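Local coordinates for tautomerase domain-containing protein (Gammaproteobacteria bacterium SG8_31, PDB 7M59), which belongs to the tautomerase family of small beta-alpha-beta proteins and assembles from six copies of its chain, at residues Q17-A22 against V40-T45; A22-V27 against A33-I38. All coordinates share one frame; numbering follows the deposited sequence.

Both contacts lie along helix 13-31, the single long helix of this small chain, and their centres are about 12 Å apart. Interaction 1 packs the helix residues Q17-A22 on strand 39-45; interaction 2 packs the next turns, A22-V27, on the loop that leads into that same strand. Their helix segments overlap at A22, and in sequence interaction 2 is nested inside the loop closed by interaction 1. They meet where V40 CG2 lies 3.7 Å from T24 OG1. Together they tie the helix to the second half of the beta-alpha-beta unit, first at its turn-back and then along the strand, and both also touch the third subunit.

Interaction 1 of 2, residues Q17-A22 against V40-T45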
ATOM      1  N   GLN A  17     -15.746   3.867 -12.181  1.00 26.27           N
ATOM      2  CA  GLN A  17     -16.857   3.408 -11.351  1.00 27.28           C
ATOM      3  C   GLN A  17     -17.274   1.992 -11.730  1.00 26.13           C
ATOM      4  O   GLN A  17     -17.566   1.166 -10.854  1.00 26.68           O
ATOM      5  CB  GLN A  17     -18.039   4.378 -11.462  1.00 30.51           C
ATOM      6  CG  GLN A  17     -19.277   3.977 -10.648  1.00 31.05           C
ATOM      7  CD  GLN A  17     -19.024   3.910  -9.146  1.00 37.57           C
ATOM      8  OE1 GLN A  17     -18.039   4.451  -8.641  1.00 39.41           O
ATOM      9  NE2 GLN A  17     -19.922   3.248  -8.423  1.00 35.13           N
ATOM     10  N   ALA A  18     -17.305   1.693 -13.032  1.00 26.17           N
ATOM     11  CA  ALA A  18     -17.580   0.330 -13.475  1.00 25.65           C
ATOM     12  C   ALA A  18     -16.571  -0.650 -12.899  1.00 24.19           C
ATOM     13  O   ALA A  18     -16.936  -1.752 -12.475  1.00 25.44           O
ATOM     14  CB  ALA A  18     -17.564   0.263 -15.003  1.00 26.19           C
ATOM     15  N   MET A  19     -15.295  -0.264 -12.875  1.00 23.37           N
ATOM     16  CA  MET A  19     -14.278  -1.138 -12.301  1.00 22.05           C
ATOM     17  C   MET A  19     -14.521  -1.357 -10.816  1.00 20.98           C
ATOM     18  O   MET A  19     -14.441  -2.489 -10.325  1.00 21.91           O
ATOM     19  CB  MET A  19     -12.882  -0.557 -12.526  1.00 22.30           C
ATOM     20  CG  MET A  19     -11.774  -1.479 -12.026  1.00 22.03           C
ATOM     21  SD  MET A  19     -10.143  -0.716 -12.021  1.00 22.33           S
ATOM     22  CE  MET A  19     -10.289   0.496 -10.714  1.00 22.11           C
ATOM     23  N   ALA A  20     -14.807  -0.279 -10.082  1.00 21.66           N
ATOM     24  CA  ALA A  20     -14.998  -0.404  -8.640  1.00 22.07           C
ATOM     25  C   ALA A  20     -16.203  -1.279  -8.326  1.00 24.52           C
ATOM     26  O   ALA A  20     -16.159  -2.114  -7.414  1.00 23.04           O
ATOM     27  CB  ALA A  20     -15.154   0.983  -8.013  1.00 22.22           C
ATOM     28  N   GLU A  21     -17.288  -1.115  -9.085  1.00 24.87           N
ATOM     29  CA  GLU A  21     -18.471  -1.943  -8.869  1.00 26.04           C
ATOM     30  C   GLU A  21     -18.205  -3.401  -9.215  1.00 23.61           C
ATOM     31  O   GLU A  21     -18.614  -4.305  -8.476  1.00 24.99           O
ATOM     32  CB  GLU A  21     -19.638  -1.389  -9.688  1.00 26.26           C
ATOM     33  CG  GLU A  21     -20.134  -0.064  -9.151  1.00 26.92           C
ATOM     34  CD  GLU A  21     -21.208   0.574 -10.015  1.00 35.44           C
ATOM     35  OE1 GLU A  21     -21.507   0.027 -11.098  1.00 38.43           O
ATOM     36  OE2 GLU A  21     -21.729   1.637  -9.612  1.00 33.73           O
ATOM     37  N   ALA A  22     -17.518  -3.654 -10.329  1.00 23.36           N
ATOM     38  CA  ALA A  22     -17.232  -5.029 -10.726  1.00 22.13           C
ATOM     39  C   ALA A  22     -16.307  -5.715  -9.728  1.00 23.82           C
ATOM     40  O   ALA A  22     -16.474  -6.904  -9.434  1.00 23.49           O
ATOM     41  CB  ALA A  22     -16.622  -5.050 -12.124  1.00 24.02           C
ATOM     42  N   VAL A  40     -13.054  -0.125  -1.886  1.00 18.85           N
ATOM     43  CA  VAL A  40     -12.211  -0.060  -3.075  1.00 18.89           C
ATOM     44  C   VAL A  40     -11.628   1.340  -3.169  1.00 19.52           C
ATOM     45  O   VAL A  40     -12.348   2.337  -3.032  1.00 21.59           O
ATOM     46  CB  VAL A  40     -12.999  -0.411  -4.347  1.00 20.36           C
ATOM     47  CG1 VAL A  40     -12.101  -0.304  -5.566  1.00 19.79           C
ATOM     48  CG2 VAL A  40     -13.578  -1.811  -4.236  1.00 21.35           C
ATOM     49  N   LEU A  41     -10.325   1.420  -3.399  1.00 17.38           N
ATOM     50  CA  LEU A  41      -9.623   2.691  -3.483  1.00 17.37           C
ATOM     51  C   LEU A  41      -8.857   2.724  -4.795  1.00 20.43           C
ATOM     52  O   LEU A  41      -8.102   1.795  -5.090  1.00 19.30           O
ATOM     53  CB  LEU A  41      -8.672   2.860  -2.292  1.00 18.56           C
ATOM     54  CG  LEU A  41      -7.776   4.089  -2.373  1.00 22.39           C
ATOM     55  CD1 LEU A  41      -8.627   5.347  -2.180  1.00 22.84           C
ATOM     56  CD2 LEU A  41      -6.718   3.980  -1.303  1.00 23.46           C
ATOM     57  N   ILE A  42      -9.058   3.780  -5.585  1.00 18.13           N
ATOM     58  CA  ILE A  42      -8.440   3.914  -6.899  1.00 17.94           C
ATOM     59  C   ILE A  42      -7.409   5.033  -6.846  1.00 18.43           C
ATOM     60  O   ILE A  42      -7.703   6.137  -6.368  1.00 19.01           O
ATOM     61  CB  ILE A  42      -9.485   4.209  -7.987  1.00 18.31           C
ATOM     62  CG1 ILE A  42     -10.515   3.077  -8.061  1.00 18.74           C
ATOM     63  CG2 ILE A  42      -8.787   4.416  -9.329  1.00 20.18           C
ATOM     64  CD1 ILE A  42     -11.766   3.453  -8.868  1.00 22.46           C
ATOM     65  N   ARG A  43      -6.207   4.756  -7.341  1.00 17.64           N
ATOM     66  CA  ARG A  43      -5.175   5.772  -7.505  1.00 17.45           C
ATOM     67  C   ARG A  43      -4.684   5.740  -8.943  1.00 18.77           C
ATOM     68  O   ARG A  43      -4.408   4.662  -9.477  1.00 18.61           O
ATOM     69  CB  ARG A  43      -3.992   5.532  -6.554  1.00 17.66           C
ATOM     70  CG  ARG A  43      -4.309   5.783  -5.084  1.00 18.21           C
ATOM     71  CD  ARG A  43      -3.057   5.574  -4.209  1.00 17.83           C
ATOM     72  NE  ARG A  43      -2.635   4.173  -4.237  1.00 16.58           N
ATOM     73  CZ  ARG A  43      -2.822   3.301  -3.246  1.00 18.46           C
ATOM     74  NH1 ARG A  43      -3.402   3.667  -2.098  1.00 17.01           N
ATOM     75  NH2 ARG A  43      -2.415   2.045  -3.398  1.00 15.57           N
ATOM     76  N   GLU A  44      -4.560   6.915  -9.561  1.00 20.78           N
ATOM     77  CA  GLU A  44      -4.061   7.035 -10.927  1.00 20.83           C
ATOM     78  C   GLU A  44      -2.630   7.544 -10.941  1.00 21.47           C
ATOM     79  O   GLU A  44      -2.259   8.412 -10.143  1.00 22.54           O
ATOM     80  CB  GLU A  44      -4.923   7.996 -11.747  1.00 22.60           C
ATOM     81  CG  GLU A  44      -6.334   7.536 -11.956  1.00 23.98           C
ATOM     82  CD  GLU A  44      -7.192   8.629 -12.572  1.00 27.66           C
ATOM     83  OE1 GLU A  44      -7.215   9.757 -12.030  1.00 30.66           O
ATOM     84  OE2 GLU A  44      -7.814   8.360 -13.611  1.00 27.70           O
ATOM     85  N   THR A  45      -1.848   7.032 -11.882  1.00 21.01           N
ATOM     86  CA  THR A  45      -0.469   7.433 -12.102  1.00 21.47           C
ATOM     87  C   THR A  45      -0.194   7.471 -13.594  1.00 21.62           C
ATOM     88  O   THR A  45      -0.890   6.817 -14.382  1.00 21.47           O
ATOM     89  CB  THR A  45       0.525   6.481 -11.413  1.00 23.64           C
ATOM     90  OG1 THR A  45       0.052   5.130 -11.503  1.00 23.60           O
ATOM     91  CG2 THR A  45       0.718   6.877  -9.956  1.00 24.13           C
TER
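In the beta-alpha-beta unit of this tautomerase-family chain, the helix packs on one face of the sheet through M19 and A20, which meet V40 and I42 of the second strand. The segment axes run roughly antiparallel, at 148° and 9.2 Å apart at their closest, as expected for a helix returning the chain between two parallel strands. M19 and I42 reach toward each other tip to tip: the methyl M19 CE sits 3.7 Å from I42 CG1 and 3.8 Å from I42 CD1. The thioether chain is extended until its last torsion (chi3 69°), which bends CE round onto the isoleucine. A20, with only a methyl to offer, lets the helix come close, and its CA is 6.2 Å from that of V40. The A20 methyl is shared between the two strand residues, with CB 4.1 Å from V40 CG1 and 4.3 Å from I42 CD1. The other V40 branch, CG2, lies 4.1 Å from A20 O, packing against a carbonyl whose hydrogen bond comes from the T24 hydroxyl. The side-chain contacts are all apolar, and the four touching residues are buried. On the more exposed flank of the helix, Q17 NE2 donates to E21 OE2 at 2.7 Å; the acceptor lies close to the amide plane, whereas the donor comes in tilted out of the carboxylate plane. Strand 2-8 completes the floor beneath the helix, bringing C5 against M19 and V40 and I7 against I42. V51 of the second subunit packs on A20, and V40 and L41 pair with a strand of that subunit in an antiparallel ladder, extending the sheet across the interface.

Interaction 2 of 2, residues A22-V27 against A33-I38; sequences AITRAV and APVEYI
T24 and V27, one helical turn apart on helix 13-31, pack against I38, the last loop residue before strand 39-45, at the turn-back of the beta-alpha-beta unit. The returning segment A33-I38 forms a short 3-10 turn at 35-37 and then delivers I38 to the start of the strand. Apolar packing carries the contact. V27 CG1 touches two partners, 4.0 Å from I38 CD1 and 4.1 Å from A33 CB. This branch is set anti to the backbone N (chi1 171°), an orientation in which one methyl serves both neighbours. The V27 and I38 side chains lie alongside one another, pointing opposite ways, while T24 lies obliquely against the isoleucine, with its methyl CG2 4.0 Å from I38 CD1. The same threonine methyl meets V35 CG1 at 4.1 Å, their side chains crossing at about a right angle, at the more exposed margin of the contact. P1 packs against V27, A33 and I38, so the chain's amino-terminal residue adjoins this apolar cluster. Two hydrogen bonds to backbone oxygens flank the packing: the T24 hydroxyl to A20 O one turn earlier, leaving its methyl to meet the loop, and H28 ND1 to A33 O. Within the loop, Y37 N donates to P34 O at 2.9 Å and I38 N to V35 O at 3.1 Å, holding the turn that presents I38. Other subunits adjoin the same region, with G54 of the second subunit on T24 and R11 of the third on A33. The I38 CD1 methyl also lies 3.5 Å from the backbone oxygen T24 O.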
ATOM      1  N   ALA A  22     -17.518  -3.654 -10.329  1.00 23.36           N
ATOM      2  CA  ALA A  22     -17.232  -5.029 -10.726  1.00 22.13           C
ATOM      3  C   ALA A  22     -16.307  -5.715  -9.728  1.00 23.82           C
ATOM      4  O   ALA A  22     -16.474  -6.904  -9.434  1.00 23.49           O
ATOM      5  CB  ALA A  22     -16.622  -5.050 -12.124  1.00 24.02           C
ATOM      6  N   ILE A  23     -15.325  -4.983  -9.197  1.00 22.87           N
ATOM      7  CA  ILE A  23     -14.457  -5.559  -8.169  1.00 21.78           C
ATOM      8  C   ILE A  23     -15.247  -5.846  -6.901  1.00 21.81           C
ATOM      9  O   ILE A  23     -15.052  -6.883  -6.255  1.00 22.19           O
ATOM     10  CB  ILE A  23     -13.256  -4.632  -7.899  1.00 20.16           C
ATOM     11  CG1 ILE A  23     -12.282  -4.703  -9.074  1.00 19.89           C
ATOM     12  CG2 ILE A  23     -12.559  -5.032  -6.596  1.00 20.55           C
ATOM     13  CD1 ILE A  23     -11.141  -3.671  -9.024  1.00 20.75           C
ATOM     14  N   THR A  24     -16.147  -4.935  -6.520  1.00 21.91           N
ATOM     15  CA  THR A  24     -16.962  -5.152  -5.329  1.00 21.59           C
ATOM     16  C   THR A  24     -17.782  -6.432  -5.463  1.00 24.49           C
ATOM     17  O   THR A  24     -17.809  -7.267  -4.550  1.00 23.43           O
ATOM     18  CB  THR A  24     -17.865  -3.937  -5.093  1.00 22.68           C
ATOM     19  OG1 THR A  24     -17.049  -2.764  -4.947  1.00 24.80           O
ATOM     20  CG2 THR A  24     -18.718  -4.118  -3.827  1.00 23.22           C
ATOM     21  N   ARG A  25     -18.439  -6.612  -6.615  1.00 23.21           N
ATOM     22  CA  ARG A  25     -19.194  -7.840  -6.859  1.00 24.99           C
ATOM     23  C   ARG A  25     -18.284  -9.063  -6.872  1.00 25.97           C
ATOM     24  O   ARG A  25     -18.618 -10.096  -6.279  1.00 26.26           O
ATOM     25  CB  ARG A  25     -19.954  -7.738  -8.185  1.00 27.81           C
ATOM     26  CG  ARG A  25     -21.121  -6.764  -8.169  1.00 33.01           C
ATOM     27  CD  ARG A  25     -21.988  -6.942  -9.411  1.00 33.10           C
ATOM     28  NE  ARG A  25     -21.228  -6.729 -10.640  1.00 35.27           N
ATOM     29  CZ  ARG A  25     -21.027  -5.538 -11.198  1.00 33.99           C
ATOM     30  NH1 ARG A  25     -21.532  -4.446 -10.641  1.00 35.79           N
ATOM     31  NH2 ARG A  25     -20.323  -5.439 -12.319  1.00 34.26           N
ATOM     32  N   ALA A  26     -17.129  -8.966  -7.543  1.00 24.54           N
ATOM     33  CA  ALA A  26     -16.209 -10.099  -7.612  1.00 25.28           C
ATOM     34  C   ALA A  26     -15.746 -10.528  -6.224  1.00 24.26           C
ATOM     35  O   ALA A  26     -15.721 -11.724  -5.911  1.00 23.87           O
ATOM     36  CB  ALA A  26     -15.005  -9.758  -8.492  1.00 23.67           C
ATOM     37  N   VAL A  27     -15.360  -9.568  -5.380  1.00 21.38           N
ATOM     38  CA  VAL A  27     -14.896  -9.918  -4.041  1.00 20.85           C
ATOM     39  C   VAL A  27     -16.034 -10.521  -3.224  1.00 23.17           C
ATOM     40  O   VAL A  27     -15.870 -11.557  -2.570  1.00 22.80           O
ATOM     41  CB  VAL A  27     -14.278  -8.686  -3.356  1.00 21.84           C
ATOM     42  CG1 VAL A  27     -13.998  -8.959  -1.878  1.00 20.91           C
ATOM     43  CG2 VAL A  27     -13.003  -8.299  -4.093  1.00 20.96           C
ATOM     44  N   ALA A  33     -17.113 -11.856   1.368  1.00 23.72           N
ATOM     45  CA  ALA A  33     -17.060 -10.617   2.123  1.00 22.45           C
ATOM     46  C   ALA A  33     -18.378  -9.877   1.946  1.00 23.20           C
ATOM     47  O   ALA A  33     -18.824  -9.682   0.807  1.00 25.64           O
ATOM     48  CB  ALA A  33     -15.897  -9.747   1.643  1.00 22.76           C
ATOM     49  N   PRO A  34     -19.042  -9.477   3.027  1.00 25.17           N
ATOM     50  CA  PRO A  34     -20.246  -8.658   2.869  1.00 25.55           C
ATOM     51  C   PRO A  34     -19.910  -7.366   2.150  1.00 26.62           C
ATOM     52  O   PRO A  34     -18.843  -6.784   2.351  1.00 25.82           O
ATOM     53  CB  PRO A  34     -20.716  -8.405   4.307  1.00 26.44           C
ATOM     54  CG  PRO A  34     -19.743  -9.045   5.200  1.00 28.43           C
ATOM     55  CD  PRO A  34     -18.831  -9.921   4.414  1.00 26.53           C
ATOM     56  N   VAL A  35     -20.832  -6.930   1.292  1.00 25.39           N
ATOM     57  CA  VAL A  35     -20.616  -5.692   0.550  1.00 24.71           C
ATOM     58  C   VAL A  35     -20.313  -4.547   1.507  1.00 24.62           C
ATOM     59  O   VAL A  35     -19.474  -3.684   1.221  1.00 25.08           O
ATOM     60  CB  VAL A  35     -21.834  -5.391  -0.341  1.00 26.24           C
ATOM     61  CG1 VAL A  35     -21.714  -4.011  -0.973  1.00 26.06           C
ATOM     62  CG2 VAL A  35     -21.973  -6.468  -1.404  1.00 28.31           C
ATOM     63  N   GLU A  36     -20.953  -4.548   2.680  1.00 25.81           N
ATOM     64  CA  GLU A  36     -20.745  -3.485   3.659  1.00 26.55           C
ATOM     65  C   GLU A  36     -19.287  -3.392   4.120  1.00 26.57           C
ATOM     66  O   GLU A  36     -18.842  -2.307   4.517  1.00 27.40           O
ATOM     67  CB  GLU A  36     -21.678  -3.699   4.860  1.00 32.53           C
ATOM     68  CG  GLU A  36     -21.209  -3.046   6.154  1.00 37.76           C
ATOM     69  CD  GLU A  36     -22.059  -3.399   7.355  1.00 48.01           C
ATOM     70  OE1 GLU A  36     -23.237  -3.783   7.169  1.00 51.52           O
ATOM     71  OE2 GLU A  36     -21.535  -3.294   8.490  1.00 49.57           O
ATOM     72  N   TYR A  37     -18.532  -4.493   4.064  1.00 23.94           N
ATOM     73  CA  TYR A  37     -17.138  -4.510   4.506  1.00 23.48           C
ATOM     74  C   TYR A  37     -16.149  -4.110   3.418  1.00 23.39           C
ATOM     75  O   TYR A  37     -14.954  -3.976   3.712  1.00 22.68           O
ATOM     76  CB  TYR A  37     -16.724  -5.907   4.993  1.00 23.48           C
ATOM     77  CG  TYR A  37     -17.347  -6.403   6.281  1.00 23.25           C
ATOM     78  CD1 TYR A  37     -16.966  -7.628   6.807  1.00 25.23           C
ATOM     79  CD2 TYR A  37     -18.308  -5.661   6.959  1.00 27.15           C
ATOM     80  CE1 TYR A  37     -17.515  -8.113   7.979  1.00 27.00           C
ATOM     81  CE2 TYR A  37     -18.874  -6.141   8.141  1.00 29.68           C
ATOM     82  CZ  TYR A  37     -18.471  -7.369   8.638  1.00 28.70           C
ATOM     83  OH  TYR A  37     -19.011  -7.860   9.807  1.00 32.60           O
ATOM     84  N   ILE A  38     -16.589  -3.943   2.177  1.00 21.61           N
ATOM     85  CA  ILE A  38     -15.663  -3.782   1.058  1.00 21.61           C
ATOM     86  C   ILE A  38     -15.361  -2.301   0.855  1.00 22.44           C
ATOM     87  O   ILE A  38     -16.268  -1.458   0.850  1.00 24.87           O
ATOM     88  CB  ILE A  38     -16.231  -4.414  -0.222  1.00 23.07           C
ATOM     89  CG1 ILE A  38     -16.403  -5.925  -0.032  1.00 23.32           C
ATOM     90  CG2 ILE A  38     -15.322  -4.120  -1.403  1.00 21.55           C
ATOM     91  CD1 ILE A  38     -17.116  -6.608  -1.180  1.00 22.39           C
TER